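Side-chain contact in Sts-2 protein (Mus musculus, PDB 3D4I), which interferes, as the full-length protein, with CBL-driven degradation of receptor tyrosine kinases and is represented here by its histidine phosphatase domain, which has acid-dependent activity: residues 71-74 with 75-79. Sequence-based numbering, arbitrary orientation.
Sequences GIFQ and ARLAG
G71 O accepts the amide of A75 at 3.0 Å from A75 N, the first of four i to i+4 bonds joining 71-74 to 75-79, and the CB of A75 comes near the same oxygen, on a side of the helix facing H106 of helix 98-111. One residue on, I72 meets R76. A chi1 of -65° sets CG1 of the isoleucine beside the backbone N and leaves CG2 anti to it; this methyl lies over one face of the guanidinium, displaced toward the rim, with I72 CG2 3.7 Å from R76 CZ. R76 reaches it with an extended chain, which runs alongside the isoleucine and also packs on H106 and E110 of helix 98-111. An apolar methyl group thus rests against one face of a flat cation in the i to i+4 spacing of an alpha helix, here helix 69-85 of the histidine phosphatase fold. F73 applies the same spacing to two apolar groups: its CE1 approaches L77 CD2 obliquely at 3.9 Å, and the backbones of the two residues are joined by the bond from L77 N to F73 O. A chi1 of 141°, away from the staggered positions, places this ring, which also stacks on F73 of the second subunit. Q74 gives the last of the four bonds, its O 3.0 Å from A78 N, while its side-chain amide leaves the helix and is held at both ends, OE1 by the backbone N of E19 and NE2 by H260.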
loop_
_atom_site.group_PDB
_atom_site.type_symbol
_atom_site.label_atom_id
_atom_site.label_comp_id
_atom_site.label_asym_id
_atom_site.label_seq_id
_atom_site.Cartn_x
_atom_site.Cartn_y
_atom_site.Cartn_z
ATOM N N GLY A 71 -4.498 -3.486 -1.825
ATOM C CA GLY A 71 -4.350 -4.961 -1.703
ATOM C C GLY A 71 -3.178 -5.496 -2.521
ATOM O O GLY A 71 -2.447 -6.399 -2.089
ATOM N N ILE A 72 -3.020 -4.962 -3.727
ATOM C CA ILE A 72 -1.879 -5.319 -4.589
ATOM C C ILE A 72 -0.570 -4.937 -3.921
ATOM O O ILE A 72 0.374 -5.726 -3.935
ATOM C CB ILE A 72 -1.975 -4.635 -5.992
ATOM C CG1 ILE A 72 -3.193 -5.174 -6.768
ATOM C CG2 ILE A 72 -0.681 -4.847 -6.795
ATOM C CD1 ILE A 72 -3.629 -4.264 -7.986
ATOM N N PHE A 73 -0.496 -3.712 -3.384
ATOM C CA PHE A 73 0.667 -3.278 -2.601
ATOM C C PHE A 73 0.950 -4.236 -1.424
ATOM O O PHE A 73 2.104 -4.624 -1.225
ATOM C CB PHE A 73 0.512 -1.808 -2.135
ATOM C CG PHE A 73 1.019 -1.542 -0.723
ATOM C CD1 PHE A 73 2.397 -1.421 -0.464
ATOM C CD2 PHE A 73 0.121 -1.401 0.333
ATOM C CE1 PHE A 73 2.858 -1.173 0.843
ATOM C CE2 PHE A 73 0.581 -1.142 1.662
ATOM C CZ PHE A 73 1.956 -1.043 1.896
ATOM N N GLN A 74 -0.087 -4.615 -0.656
ATOM C CA GLN A 74 0.114 -5.504 0.487
ATOM C C GLN A 74 0.686 -6.856 0.042
ATOM O O GLN A 74 1.616 -7.362 0.654
ATOM C CB GLN A 74 -1.187 -5.705 1.271
ATOM C CG GLN A 74 -1.772 -4.381 1.821
ATOM C CD GLN A 74 -3.218 -4.544 2.230
ATOM O OE1 GLN A 74 -3.926 -5.401 1.708
ATOM N NE2 GLN A 74 -3.652 -3.739 3.177
ATOM N N ALA A 75 0.140 -7.409 -1.039
ATOM C CA ALA A 75 0.564 -8.710 -1.555
ATOM C C ALA A 75 2.011 -8.668 -2.032
ATOM O O ALA A 75 2.816 -9.549 -1.690
ATOM C CB ALA A 75 -0.386 -9.163 -2.711
ATOM N N ARG A 76 2.354 -7.619 -2.774
ATOM C CA ARG A 76 3.726 -7.439 -3.243
ATOM C C ARG A 76 4.724 -7.230 -2.099
ATOM O O ARG A 76 5.863 -7.746 -2.139
ATOM C CB ARG A 76 3.804 -6.298 -4.276
ATOM C CG ARG A 76 3.069 -6.564 -5.632
ATOM C CD ARG A 76 3.338 -5.406 -6.640
ATOM N NE ARG A 76 2.864 -5.695 -8.012
ATOM C CZ ARG A 76 2.395 -4.794 -8.887
ATOM N NH1 ARG A 76 2.278 -3.505 -8.568
ATOM N NH2 ARG A 76 2.037 -5.194 -10.109
ATOM N N LEU A 77 4.323 -6.461 -1.086
ATOM C CA LEU A 77 5.185 -6.211 0.077
ATOM C C LEU A 77 5.499 -7.506 0.837
ATOM O O LEU A 77 6.653 -7.768 1.215
ATOM C CB LEU A 77 4.537 -5.183 1.025
ATOM C CG LEU A 77 5.442 -4.509 2.071
ATOM C CD1 LEU A 77 6.411 -3.528 1.372
ATOM C CD2 LEU A 77 4.583 -3.801 3.080
ATOM N N ALA A 78 4.469 -8.304 1.071
ATOM C CA ALA A 78 4.636 -9.666 1.619
ATOM C C ALA A 78 5.553 -10.573 0.775
ATOM O O ALA A 78 6.411 -11.260 1.327
ATOM C CB ALA A 78 3.261 -10.327 1.800
ATOM N N GLY A 79 5.358 -10.602 -0.541
ATOM C CA GLY A 79 6.216 -11.396 -1.442
ATOM C C GLY A 79 7.683 -10.966 -1.365
ATOM O O GLY A 79 8.594 -11.796 -1.299
#